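Probable oxidoreductase (Pseudomonas aeruginosa, PDB 4B7C) probably catalyses an NADP(H)-dependent oxidation or reduction, as a medium-chain dehydrogenase/reductase with a GroES-like catalytic domain and a Rossmann-fold cofactor domain. Local coordinates at residues G19-D24 and Q252-E257; P52-W57 and M74-V79; G227-D232 and A258-A263; R9-A14 and L100-Y105; A14-G19 and M58-S63. One frame throughout, in Å; residues are numbered along the deposited sequence. Where two conformers were deposited one is given.

Interactions 2 and 4 are buried and interactions 1 and 5 lie at the surface, with interaction 3 in between. Four of the five meet near helix 53-58 and strand 7-13 of the GroES-like part: interactions 4 and 5 share A14, 1 and 5 share G19, and M74 of interaction 2 bonds by its backbone to Y11 and V102 of interaction 4. Interaction 1 alone joins the two family regions, by van der Waals contact, while R55 supplies the polar link. Interactions 3 and 5 both touch the second subunit. Chemistry follows place: methionine packing with an arginine over an indole in 2, a bridge and ion pair in 4, an aspartate gripped by R260 and A263 N in 3, an arginine on a backbone carbonyl in 5.

Interaction 1 of 5, residues G19-D24 and Q252-E257; sequences GLPGRD and QYNNKE
A type I beta turn that begins at Q252 carries N254 against L20 and G19 of the loop 19-24. The turn runs to N255, closed by a weak N255 N to Q252 O bond, and N254 sits at its third position. Its CG stands anti to the carbonyl carbon (chi1 -68°), which sends the amide across to L20 and P21. L20 CD1 rests against the amide carbon, 3.4 Å from N254 CG, while P21 CD lies 3.3 Å from N254 OD1. That same oxygen is 3.2 Å from G19 O; two acceptors cannot bond each other, and R55 serves both, with NH2 on G19 O and NE, weakly, on N254 OD1. Further along, the bent chain of K256 lays its methylenes over the glycine, K256 CD being 3.9 Å from G19 N. The contact thus ties the loop between strands 7-13 and 26-32 to the loop following Rossmann strand 242-246, with helix 53-58 touching P21 and Y253 and helix 316-321 packing on P21 and R23.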
# COMPACT_ATOMS: atom_id res chain seq x y z
N GLY B 19 -11.57 -23.80 -8.43
CA GLY B 19 -10.63 -23.52 -9.49
C GLY B 19 -11.31 -22.94 -10.71
O GLY B 19 -12.08 -21.98 -10.60
N LEU B 20 -11.04 -23.54 -11.87
CA LEU B 20 -11.58 -23.04 -13.13
C LEU B 20 -13.07 -23.37 -13.20
O LEU B 20 -13.47 -24.47 -12.81
CB LEU B 20 -10.84 -23.66 -14.34
CG LEU B 20 -10.56 -22.81 -15.57
CD1 LEU B 20 -9.66 -21.62 -15.29
CD2 LEU B 20 -10.01 -23.67 -16.71
N PRO B 21 -13.91 -22.43 -13.69
CA PRO B 21 -15.32 -22.77 -13.85
C PRO B 21 -15.49 -23.80 -14.95
O PRO B 21 -14.79 -23.77 -15.96
CB PRO B 21 -16.00 -21.43 -14.22
CG PRO B 21 -14.91 -20.48 -14.53
CD PRO B 21 -13.61 -21.04 -14.05
N GLY B 22 -16.47 -24.65 -14.74
CA GLY B 22 -16.64 -25.81 -15.59
C GLY B 22 -18.02 -25.84 -16.17
O GLY B 22 -18.75 -24.83 -16.18
N ARG B 23 -18.39 -27.00 -16.68
CA ARG B 23 -19.64 -27.12 -17.41
C ARG B 23 -20.84 -27.25 -16.49
O ARG B 23 -21.95 -27.10 -16.97
CB ARG B 23 -19.59 -28.22 -18.48
CG ARG B 23 -18.60 -27.95 -19.61
CD ARG B 23 -18.93 -26.69 -20.45
NE ARG B 23 -20.03 -26.88 -21.40
CZ ARG B 23 -20.31 -26.06 -22.41
NH1 ARG B 23 -19.56 -24.99 -22.67
NH2 ARG B 23 -21.34 -26.34 -23.19
N ASP B 24 -20.63 -27.50 -15.20
CA ASP B 24 -21.74 -27.61 -14.23
C ASP B 24 -21.88 -26.31 -13.40
O ASP B 24 -22.77 -26.17 -12.57
CB ASP B 24 -21.57 -28.85 -13.30
CG ASP B 24 -22.01 -30.21 -13.94
OD1 ASP B 24 -22.04 -30.20 -15.16
OD2 ASP B 24 -22.31 -31.30 -13.28
N GLN B 252 -4.61 -14.67 -9.58
CA GLN B 252 -5.20 -15.21 -8.37
C GLN B 252 -6.62 -15.75 -8.54
O GLN B 252 -7.10 -16.43 -7.64
CB GLN B 252 -5.20 -14.09 -7.31
CG GLN B 252 -3.81 -13.51 -7.11
CD GLN B 252 -2.77 -14.55 -6.71
OE1 GLN B 252 -3.04 -15.41 -5.87
NE2 GLN B 252 -1.60 -14.48 -7.32
N TYR B 253 -7.30 -15.46 -9.65
CA TYR B 253 -8.77 -15.69 -9.69
C TYR B 253 -9.14 -17.19 -9.63
O TYR B 253 -10.00 -17.61 -8.82
CB TYR B 253 -9.49 -15.01 -10.90
CG TYR B 253 -9.88 -13.54 -10.70
CD1 TYR B 253 -10.72 -13.15 -9.65
CD2 TYR B 253 -9.43 -12.54 -11.56
CE1 TYR B 253 -11.06 -11.82 -9.46
CE2 TYR B 253 -9.77 -11.21 -11.38
CZ TYR B 253 -10.59 -10.85 -10.32
OH TYR B 253 -10.91 -9.53 -10.14
N ASN B 254 -8.49 -17.99 -10.47
CA ASN B 254 -8.76 -19.42 -10.55
C ASN B 254 -7.78 -20.25 -9.73
O ASN B 254 -7.69 -21.48 -9.90
CB ASN B 254 -8.72 -19.88 -12.01
CG ASN B 254 -9.86 -19.31 -12.82
OD1 ASN B 254 -11.03 -19.65 -12.60
ND2 ASN B 254 -9.53 -18.44 -13.77
N ASN B 255 -7.06 -19.60 -8.83
CA ASN B 255 -6.02 -20.28 -8.05
C ASN B 255 -6.67 -20.97 -6.86
O ASN B 255 -7.54 -20.40 -6.20
CB ASN B 255 -4.91 -19.32 -7.60
CG ASN B 255 -3.56 -19.99 -7.54
OD1 ASN B 255 -2.59 -19.47 -8.07
ND2 ASN B 255 -3.49 -21.15 -6.89
N LYS B 256 -6.25 -22.21 -6.61
CA LYS B 256 -6.80 -23.00 -5.52
C LYS B 256 -6.48 -22.43 -4.13
O LYS B 256 -5.37 -22.58 -3.62
CB LYS B 256 -6.31 -24.45 -5.60
CG LYS B 256 -6.87 -25.24 -6.78
CD LYS B 256 -8.39 -25.32 -6.75
CE LYS B 256 -8.91 -26.63 -7.32
NZ LYS B 256 -8.89 -27.72 -6.31
N GLU B 257 -7.46 -21.72 -3.58
CA GLU B 257 -7.67 -21.59 -2.13
C GLU B 257 -6.81 -20.60 -1.31
O GLU B 257 -7.00 -20.51 -0.09
CB GLU B 257 -7.62 -22.99 -1.47
CG GLU B 257 -8.80 -23.88 -1.84
CD GLU B 257 -9.85 -23.97 -0.74
OE1 GLU B 257 -9.55 -24.57 0.31
OE2 GLU B 257 -10.97 -23.44 -0.92

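Interaction 2 of 5, residues P52-W57 and M74-V79; sequences PAMRGW and MRALGV
This is a buried, largely apolar contact between helix 53-58 and the chain leading into strand 77-85, with an arginine laid over a tryptophan at one side. W57 offers one indole face to R75: CD stands 4.0 Å from the centroid of the six-membered ring, 17° off its normal, a CH-pi contact. Farther out the guanidinium makes a cation-pi contact with the five-membered ring, R75 CZ being 5.0 Å from its centroid. The guanidinium does not lie flat on the indole; the planes are 68° apart, and R75 NH1 lies over the face, 3.5 Å from W57 CG. A bend at chi3 (-51°) turns the end of an otherwise extended chain this way, while R75 NH2 bonds to P66 O. All this holds for one of two modelled conformers of R75 and is less certain for that reason. In this GroES-like domain the helix follows strand 41-49, which pairs antiparallel with 77-85, so the contact packs a helix against the entry to a neighbouring strand. Two methionine methyls fill the remainder. M74 CE approaches the indole near its plane and touches M54 CB at 3.9 Å. M54 CE reaches A76 CB at 3.6 Å and R75 O at 3.4 Å.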
# COMPACT_ATOMS: atom_id res chain seq x y z
N PRO B 52 -12.58 -10.75 -16.35
CA PRO B 52 -11.97 -11.63 -15.33
C PRO B 52 -12.59 -11.47 -13.95
O PRO B 52 -12.63 -12.45 -13.18
CB PRO B 52 -10.50 -11.18 -15.31
CG PRO B 52 -10.27 -10.61 -16.67
CD PRO B 52 -11.56 -9.92 -17.02
N ALA B 53 -13.06 -10.26 -13.63
CA ALA B 53 -13.74 -10.00 -12.35
C ALA B 53 -14.92 -10.93 -12.12
O ALA B 53 -15.34 -11.15 -10.98
CB ALA B 53 -14.18 -8.54 -12.25
N MET B 54 -15.46 -11.50 -13.20
CA MET B 54 -16.57 -12.46 -13.10
C MET B 54 -16.23 -13.68 -12.22
O MET B 54 -17.10 -14.25 -11.56
CB MET B 54 -16.97 -12.97 -14.48
CG MET B 54 -17.85 -12.01 -15.24
SD MET B 54 -18.17 -12.51 -16.92
CE MET B 54 -19.83 -11.92 -17.24
N ARG B 55 -14.96 -14.04 -12.22
CA ARG B 55 -14.49 -15.15 -11.38
C ARG B 55 -14.68 -14.83 -9.87
O ARG B 55 -15.19 -15.65 -9.08
CB ARG B 55 -13.04 -15.49 -11.76
CG ARG B 55 -12.61 -16.92 -11.41
CD ARG B 55 -13.57 -18.03 -11.61
NE ARG B 55 -13.24 -19.16 -10.75
CZ ARG B 55 -13.62 -19.34 -9.48
NH1 ARG B 55 -14.38 -18.47 -8.84
NH2 ARG B 55 -13.21 -20.44 -8.85
N GLY B 56 -14.35 -13.60 -9.49
CA GLY B 56 -14.57 -13.14 -8.13
C GLY B 56 -16.04 -13.09 -7.76
O GLY B 56 -16.42 -13.40 -6.63
N TRP B 57 -16.87 -12.67 -8.71
CA TRP B 57 -18.32 -12.53 -8.46
C TRP B 57 -18.97 -13.85 -8.20
O TRP B 57 -20.04 -13.90 -7.57
CB TRP B 57 -19.03 -11.87 -9.64
CG TRP B 57 -18.48 -10.53 -10.04
CD1 TRP B 57 -17.73 -9.66 -9.26
CD2 TRP B 57 -18.66 -9.84 -11.32
NE1 TRP B 57 -17.42 -8.53 -9.96
CE2 TRP B 57 -17.95 -8.58 -11.20
CE3 TRP B 57 -19.31 -10.14 -12.50
CZ2 TRP B 57 -17.89 -7.66 -12.25
CZ3 TRP B 57 -19.25 -9.22 -13.56
CH2 TRP B 57 -18.55 -8.02 -13.44
N MET B 74 -26.49 -14.88 -13.70
CA MET B 74 -25.11 -14.48 -13.58
C MET B 74 -24.92 -12.99 -13.88
O MET B 74 -25.52 -12.45 -14.82
CB MET B 74 -24.22 -15.31 -14.51
CG MET B 74 -22.74 -14.94 -14.47
SD MET B 74 -22.01 -14.98 -12.84
CE MET B 74 -20.41 -14.31 -13.26
N ARG B 75 -24.10 -12.33 -13.07
CA ARG B 75 -23.85 -10.89 -13.22
C ARG B 75 -23.01 -10.61 -14.46
O ARG B 75 -22.04 -11.30 -14.74
CB ARG B 75 -23.14 -10.33 -11.98
CG ARG B 75 -22.81 -8.84 -12.05
CD ARG B 75 -22.23 -8.25 -10.77
NE ARG B 75 -23.06 -8.58 -9.62
CZ ARG B 75 -22.67 -9.16 -8.49
NH1 ARG B 75 -21.39 -9.50 -8.29
NH2 ARG B 75 -23.57 -9.40 -7.55
N ALA B 76 -23.39 -9.58 -15.21
CA ALA B 76 -22.62 -9.13 -16.37
C ALA B 76 -22.97 -7.69 -16.72
O ALA B 76 -24.14 -7.33 -16.76
CB ALA B 76 -22.90 -10.01 -17.58
N LEU B 77 -21.95 -6.89 -16.97
CA LEU B 77 -22.14 -5.58 -17.54
C LEU B 77 -22.47 -5.76 -19.01
O LEU B 77 -21.97 -6.68 -19.68
CB LEU B 77 -20.90 -4.70 -17.38
CG LEU B 77 -20.53 -4.31 -15.93
CD1 LEU B 77 -19.17 -3.62 -15.91
CD2 LEU B 77 -21.58 -3.45 -15.25
N GLY B 78 -23.32 -4.90 -19.53
CA GLY B 78 -23.71 -5.00 -20.92
C GLY B 78 -24.26 -3.71 -21.49
O GLY B 78 -24.49 -2.75 -20.76
N VAL B 79 -24.45 -3.73 -22.81
CA VAL B 79 -25.16 -2.66 -23.49
C VAL B 79 -26.40 -3.23 -24.14
O VAL B 79 -26.39 -4.33 -24.70
CB VAL B 79 -24.31 -1.95 -24.57
CG1 VAL B 79 -23.41 -0.92 -23.90
CG2 VAL B 79 -23.49 -2.93 -25.37

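Interaction 3 of 5, residues G227-D232 and A258-A263; sequences GGEILD and AVRGPA
D232 OD2 is gripped by two donors of the 258-263 loop, R260 NH1 at 2.7 Å and A263 N at 3.0 Å. Both come from the same face of the carboxylate. The arginine nitrogen lies 37° above its plane, while the amide arrives on the syn side, also tilted out of plane. Both bonds are well bent, and the guanidinium and carboxylate planes stand 83° apart, so this salt bridge is a crosswise, single-nitrogen one. R260 gets there with CG opposite its own backbone N and a bend at chi2, which lays the guanidinium over the first turn of the helix, one face above E229 CA. The second oxygen, D232 OD1, is taken by N264 N, so both oxygens of this buried carboxylate have donors.

Two waters bridge G228 to R260. One donates to G228 O at 2.7 Å and accepts from R260 NH1; the other accepts from G228 N at 2.9 Å and donates to R260 O. L231 CD2 also meets P262 CG at 4.3 Å, and Y265 of the second subunit packs on both residues. The arrangement fastens helix 228-235, between parallel strands 219-224 and 242-246 of the Rossmann fold, to the long loop ahead of helix 267-270, where the second subunit packs against it.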
# COMPACT_ATOMS: atom_id res chain seq x y z
N GLY B 227 -1.33 -8.96 -10.25
CA GLY B 227 -0.86 -9.30 -8.92
C GLY B 227 0.18 -10.42 -8.95
O GLY B 227 0.99 -10.51 -9.87
N GLY B 228 0.16 -11.24 -7.91
CA GLY B 228 1.04 -12.40 -7.82
C GLY B 228 2.51 -12.08 -7.93
O GLY B 228 2.98 -11.04 -7.44
N GLU B 229 3.25 -12.98 -8.58
CA GLU B 229 4.71 -12.89 -8.66
C GLU B 229 5.17 -11.69 -9.47
O GLU B 229 6.22 -11.09 -9.20
CB GLU B 229 5.27 -14.18 -9.25
CG GLU B 229 6.78 -14.32 -9.18
CD GLU B 229 7.30 -15.58 -9.85
OE1 GLU B 229 6.50 -16.51 -10.11
OE2 GLU B 229 8.52 -15.64 -10.11
N ILE B 230 4.37 -11.32 -10.47
CA ILE B 230 4.68 -10.14 -11.27
C ILE B 230 4.72 -8.88 -10.40
O ILE B 230 5.66 -8.08 -10.48
CB ILE B 230 3.68 -9.96 -12.43
CG1 ILE B 230 3.93 -11.03 -13.51
CG2 ILE B 230 3.84 -8.58 -13.04
CD1 ILE B 230 2.88 -11.07 -14.60
N LEU B 231 3.71 -8.71 -9.56
CA LEU B 231 3.66 -7.57 -8.62
C LEU B 231 4.88 -7.60 -7.69
O LEU B 231 5.55 -6.58 -7.49
CB LEU B 231 2.37 -7.62 -7.79
CG LEU B 231 2.31 -6.73 -6.54
CD1 LEU B 231 2.47 -5.27 -6.89
CD2 LEU B 231 1.00 -7.00 -5.81
N ASP B 232 5.15 -8.77 -7.15
CA ASP B 232 6.25 -8.93 -6.18
C ASP B 232 7.60 -8.57 -6.80
O ASP B 232 8.43 -7.94 -6.15
CB ASP B 232 6.28 -10.35 -5.63
CG ASP B 232 6.65 -10.40 -4.15
OD1 ASP B 232 6.85 -9.33 -3.54
OD2 ASP B 232 6.73 -11.53 -3.61
N ALA B 258 -5.89 -19.85 -1.93
CA ALA B 258 -5.17 -18.82 -1.18
C ALA B 258 -4.53 -17.77 -2.07
O ALA B 258 -3.77 -18.11 -2.98
CB ALA B 258 -4.10 -19.44 -0.30
N VAL B 259 -4.83 -16.50 -1.79
CA VAL B 259 -4.15 -15.38 -2.46
C VAL B 259 -2.67 -15.41 -2.07
O VAL B 259 -2.32 -15.81 -0.95
CB VAL B 259 -4.78 -14.01 -2.10
CG1 VAL B 259 -3.98 -12.87 -2.72
CG2 VAL B 259 -6.23 -13.94 -2.56
N ARG B 260 -1.81 -15.00 -2.99
CA ARG B 260 -0.38 -15.04 -2.82
C ARG B 260 0.02 -13.59 -2.59
O ARG B 260 -0.35 -12.73 -3.40
CB ARG B 260 0.27 -15.68 -4.06
CG ARG B 260 1.79 -15.95 -3.93
CD ARG B 260 2.51 -14.79 -4.58
NE ARG B 260 3.93 -15.08 -4.74
CZ ARG B 260 4.90 -14.17 -4.86
NH1 ARG B 260 4.65 -12.87 -4.81
NH2 ARG B 260 6.15 -14.59 -5.01
N GLY B 261 0.72 -13.31 -1.49
CA GLY B 261 0.94 -11.94 -1.03
C GLY B 261 2.34 -11.49 -1.38
O GLY B 261 3.26 -12.31 -1.41
N PRO B 262 2.52 -10.19 -1.64
CA PRO B 262 3.85 -9.70 -2.01
C PRO B 262 4.86 -9.67 -0.86
O PRO B 262 4.80 -8.82 0.03
CB PRO B 262 3.56 -8.28 -2.51
CG PRO B 262 2.32 -7.87 -1.82
CD PRO B 262 1.52 -9.12 -1.57
N ALA B 263 5.83 -10.59 -0.92
CA ALA B 263 6.91 -10.67 0.07
C ALA B 263 7.80 -9.43 0.07
O ALA B 263 8.45 -9.12 1.07
CB ALA B 263 7.76 -11.91 -0.17
O HOH W 1 2.11 -10.83 -4.84
O HOH W 2 -1.73 -11.67 -5.80

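Interaction 4 of 5, residues R9-A14 and L100-Y105; sequences RQYQLA and LGVQDY
R9 holds D104 side-on with two nitrogens, NE on OD2 at 2.8 Å and NH2 on OD1 at 2.9 Å. Each oxygen uses its syn lone pair, and the guanidinium and carboxylate are nearly coplanar, 14° apart. D104 OD2 also receives the backbone R9 N, on its anti side. The backbones join as well: D104 N bonds to R9 O, and Y11 N meets V102 O at 3.0 Å in an almost straight bond. Together they make a single antiparallel bridge between Q10 and Q103, whose side chains run side by side, with Q10 NE2 donating to Q103 OE1 at 2.9 Å. On the other side Y11 CB packs on V102 CG1 at 3.7 Å.

Behind this shell, Q103 NE2 donates to L100 O. V102 is the centre of an inverse gamma turn. Y11 OH bonds to E314 O, its ring stacks with F28, and F316 touches both Y11 and V102. Strand 7-13 thereby joins the loop before strand 105-108 of this GroES-like domain. With three N-H groups on its carboxylate, buried D104 is probably held as the anion, and the two-nitrogen grip probably keeps the R9 guanidinium nearly coplanar with it.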
# COMPACT_ATOMS: atom_id res chain seq x y z
N ARG B 9 -33.97 -16.27 -22.10
CA ARG B 9 -32.96 -17.27 -21.78
C ARG B 9 -31.97 -16.65 -20.81
O ARG B 9 -31.53 -15.51 -21.00
CB ARG B 9 -32.22 -17.78 -23.01
CG ARG B 9 -33.11 -18.37 -24.10
CD ARG B 9 -32.32 -18.65 -25.35
NE ARG B 9 -31.73 -17.44 -25.90
CZ ARG B 9 -30.72 -17.41 -26.77
NH1 ARG B 9 -30.17 -18.54 -27.21
NH2 ARG B 9 -30.26 -16.25 -27.18
N GLN B 10 -31.60 -17.42 -19.79
CA GLN B 10 -30.70 -16.95 -18.74
C GLN B 10 -29.67 -18.00 -18.36
O GLN B 10 -29.97 -19.19 -18.31
CB GLN B 10 -31.48 -16.63 -17.47
CG GLN B 10 -32.68 -15.72 -17.62
CD GLN B 10 -33.34 -15.51 -16.27
OE1 GLN B 10 -33.62 -16.47 -15.56
NE2 GLN B 10 -33.55 -14.25 -15.90
N TYR B 11 -28.46 -17.54 -18.08
CA TYR B 11 -27.48 -18.36 -17.41
C TYR B 11 -27.48 -18.03 -15.93
O TYR B 11 -27.19 -16.89 -15.54
CB TYR B 11 -26.08 -18.19 -17.99
CG TYR B 11 -25.81 -19.12 -19.13
CD1 TYR B 11 -25.62 -20.48 -18.91
CD2 TYR B 11 -25.74 -18.64 -20.43
CE1 TYR B 11 -25.37 -21.34 -19.96
CE2 TYR B 11 -25.50 -19.49 -21.49
CZ TYR B 11 -25.31 -20.85 -21.24
OH TYR B 11 -25.08 -21.69 -22.29
N GLN B 12 -27.85 -19.02 -15.13
CA GLN B 12 -27.86 -18.87 -13.68
C GLN B 12 -26.62 -19.51 -13.08
O GLN B 12 -26.07 -20.45 -13.65
CB GLN B 12 -29.09 -19.50 -13.06
CG GLN B 12 -30.39 -18.88 -13.52
CD GLN B 12 -31.61 -19.63 -13.01
OE1 GLN B 12 -31.49 -20.70 -12.41
NE2 GLN B 12 -32.80 -19.07 -13.25
N LEU B 13 -26.17 -18.97 -11.96
CA LEU B 13 -25.07 -19.59 -11.21
C LEU B 13 -25.62 -20.83 -10.50
O LEU B 13 -26.51 -20.73 -9.65
CB LEU B 13 -24.46 -18.62 -10.20
CG LEU B 13 -23.25 -19.13 -9.41
CD1 LEU B 13 -22.07 -19.35 -10.34
CD2 LEU B 13 -22.90 -18.16 -8.29
N ALA B 14 -25.08 -21.99 -10.86
CA ALA B 14 -25.63 -23.28 -10.42
C ALA B 14 -24.85 -23.83 -9.22
O ALA B 14 -25.43 -24.35 -8.27
CB ALA B 14 -25.60 -24.29 -11.55
N LEU B 100 -26.60 -5.76 -16.92
CA LEU B 100 -27.75 -6.35 -17.64
C LEU B 100 -27.94 -7.84 -17.39
O LEU B 100 -29.00 -8.40 -17.65
CB LEU B 100 -27.60 -6.10 -19.15
CG LEU B 100 -27.59 -4.63 -19.58
CD1 LEU B 100 -27.48 -4.49 -21.10
CD2 LEU B 100 -28.80 -3.88 -19.04
N GLY B 101 -26.87 -8.50 -16.95
CA GLY B 101 -26.94 -9.93 -16.63
C GLY B 101 -26.73 -10.82 -17.85
O GLY B 101 -26.90 -10.38 -18.99
N VAL B 102 -26.36 -12.08 -17.60
CA VAL B 102 -26.12 -13.03 -18.68
C VAL B 102 -27.45 -13.61 -19.11
O VAL B 102 -27.83 -14.72 -18.72
CB VAL B 102 -25.13 -14.15 -18.30
CG1 VAL B 102 -24.91 -15.07 -19.50
CG2 VAL B 102 -23.78 -13.57 -17.86
N GLN B 103 -28.16 -12.84 -19.93
CA GLN B 103 -29.52 -13.17 -20.34
C GLN B 103 -29.93 -12.36 -21.58
O GLN B 103 -29.23 -11.44 -22.00
CB GLN B 103 -30.50 -12.89 -19.20
CG GLN B 103 -30.46 -11.47 -18.69
CD GLN B 103 -31.31 -11.24 -17.47
OE1 GLN B 103 -32.24 -12.02 -17.17
NE2 GLN B 103 -31.01 -10.16 -16.75
N ASP B 104 -31.06 -12.75 -22.17
CA ASP B 104 -31.59 -12.07 -23.38
C ASP B 104 -32.14 -10.69 -23.04
O ASP B 104 -31.96 -9.74 -23.80
CB ASP B 104 -32.73 -12.88 -24.02
CG ASP B 104 -32.24 -14.10 -24.78
OD1 ASP B 104 -31.25 -14.01 -25.54
OD2 ASP B 104 -32.85 -15.18 -24.58
N TYR B 105 -32.84 -10.61 -21.91
CA TYR B 105 -33.54 -9.40 -21.50
C TYR B 105 -33.26 -9.06 -20.05
O TYR B 105 -33.21 -9.96 -19.21
CB TYR B 105 -35.05 -9.57 -21.64
CG TYR B 105 -35.55 -9.79 -23.04
CD1 TYR B 105 -35.90 -8.71 -23.85
CD2 TYR B 105 -35.70 -11.07 -23.55
CE1 TYR B 105 -36.37 -8.91 -25.13
CE2 TYR B 105 -36.16 -11.28 -24.83
CZ TYR B 105 -36.51 -10.19 -25.62
OH TYR B 105 -36.96 -10.38 -26.90

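Interaction 5 of 5, residues A14-G19 and M58-S63; sequences AQRPSG and MNDARS
Two loops at the surface of the GroES-like domain are joined by R16: the one between strands 7-13 and 26-32, and the one that follows helix 53-58. R16 takes M58 O side-on with two nitrogens, NE at 2.8 Å and NH2 at 2.6 Å. The oxygen lies close to the guanidinium plane for both, but the nitrogens meet the carbonyl differently. NE is tilted 18° from the carbonyl plane, whereas NH2 stands well above it, 57° out. Bends at chi2 and chi3 swing the guanidinium round to this acceptor, and NH2 has V68 O as a second partner.

One guanidinium face is covered by the N59-D60 backbone, and R16 CD lies 3.6 Å from D60 CB. The D60 carboxylate is near but not bonded: D60 OD2, 4.2 Å from R16 NH1, lies well out of the guanidinium plane, so the two charged groups attract without a bond, probably modestly at the surface. P17 packs on the M58 side chain, P17 CD to M58 CB. N59 OD1 accepts from R55 NH1 of the helix. A water completes the join, donating to N59 OD1 at 2.7 Å and to P17 O at 2.9 Å.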
# COMPACT_ATOMS: atom_id res chain seq x y z
N ALA B 14 -25.08 -21.99 -10.86
CA ALA B 14 -25.63 -23.28 -10.42
C ALA B 14 -24.85 -23.83 -9.22
O ALA B 14 -25.43 -24.35 -8.27
CB ALA B 14 -25.60 -24.29 -11.55
N GLN B 15 -23.53 -23.72 -9.28
CA GLN B 15 -22.67 -24.12 -8.16
C GLN B 15 -21.38 -23.31 -8.15
O GLN B 15 -20.85 -22.94 -9.21
CB GLN B 15 -22.35 -25.62 -8.20
CG GLN B 15 -21.69 -26.10 -9.48
CD GLN B 15 -21.36 -27.61 -9.48
OE1 GLN B 15 -22.06 -28.44 -8.88
NE2 GLN B 15 -20.26 -27.95 -10.13
N ARG B 16 -20.86 -23.08 -6.95
CA ARG B 16 -19.63 -22.32 -6.77
C ARG B 16 -18.48 -23.18 -7.28
O ARG B 16 -18.31 -24.31 -6.81
CB ARG B 16 -19.41 -21.94 -5.30
CG ARG B 16 -20.68 -21.45 -4.63
CD ARG B 16 -20.52 -20.23 -3.76
NE ARG B 16 -20.63 -19.13 -4.67
CZ ARG B 16 -21.55 -18.17 -4.70
NH1 ARG B 16 -22.54 -18.06 -3.82
NH2 ARG B 16 -21.42 -17.27 -5.66
N PRO B 17 -17.69 -22.66 -8.23
CA PRO B 17 -16.59 -23.44 -8.77
C PRO B 17 -15.40 -23.58 -7.83
O PRO B 17 -15.11 -22.68 -7.03
CB PRO B 17 -16.15 -22.63 -9.99
CG PRO B 17 -16.48 -21.22 -9.65
CD PRO B 17 -17.70 -21.29 -8.76
N SER B 18 -14.75 -24.73 -7.92
CA SER B 18 -13.42 -24.95 -7.39
C SER B 18 -12.46 -24.78 -8.52
O SER B 18 -12.50 -25.57 -9.44
CB SER B 18 -13.31 -26.42 -6.94
OG SER B 18 -13.34 -26.52 -5.54
N GLY B 19 -11.57 -23.80 -8.43
CA GLY B 19 -10.63 -23.52 -9.49
C GLY B 19 -11.31 -22.94 -10.71
O GLY B 19 -12.08 -21.98 -10.60
N MET B 58 -18.34 -14.91 -8.70
CA MET B 58 -18.85 -16.26 -8.49
C MET B 58 -18.46 -16.86 -7.13
O MET B 58 -19.12 -17.78 -6.64
CB MET B 58 -18.35 -17.19 -9.60
CG MET B 58 -19.07 -16.99 -10.92
SD MET B 58 -18.47 -18.12 -12.22
CE MET B 58 -17.02 -17.25 -12.81
N ASN B 59 -17.37 -16.36 -6.56
CA ASN B 59 -16.87 -16.83 -5.27
C ASN B 59 -17.67 -16.30 -4.08
O ASN B 59 -18.12 -15.15 -4.08
CB ASN B 59 -15.39 -16.45 -5.10
CG ASN B 59 -14.46 -17.33 -5.90
OD1 ASN B 59 -14.80 -18.44 -6.28
ND2 ASN B 59 -13.27 -16.83 -6.15
N ASP B 60 -17.81 -17.15 -3.06
CA ASP B 60 -18.50 -16.82 -1.81
C ASP B 60 -17.48 -16.26 -0.84
O ASP B 60 -16.74 -16.96 -0.14
CB ASP B 60 -19.29 -18.02 -1.24
CG ASP B 60 -20.50 -17.58 -0.42
OD1 ASP B 60 -20.77 -16.36 -0.29
OD2 ASP B 60 -21.20 -18.47 0.11
N ALA B 61 -17.42 -14.95 -0.84
CA ALA B 61 -16.31 -14.24 -0.26
C ALA B 61 -16.75 -12.80 -0.26
O ALA B 61 -17.38 -12.34 -1.20
CB ALA B 61 -15.06 -14.42 -1.11
N ARG B 62 -16.45 -12.10 0.82
CA ARG B 62 -16.80 -10.71 0.95
C ARG B 62 -15.94 -9.90 -0.04
O ARG B 62 -14.74 -10.12 -0.14
CB ARG B 62 -16.61 -10.27 2.42
CG ARG B 62 -17.54 -9.15 2.93
CD ARG B 62 -17.17 -7.86 2.20
NE ARG B 62 -15.90 -7.26 2.60
CZ ARG B 62 -15.69 -6.58 3.73
NH1 ARG B 62 -16.66 -6.44 4.63
NH2 ARG B 62 -14.49 -6.06 3.97
N SER B 63 -16.57 -9.01 -0.80
CA SER B 63 -15.88 -8.19 -1.79
C SER B 63 -16.54 -6.81 -1.90
O SER B 63 -17.38 -6.46 -1.07
CB SER B 63 -15.93 -8.90 -3.14
OG SER B 63 -15.03 -8.35 -4.05
O HOH W 3 -16.46 -20.51 -5.65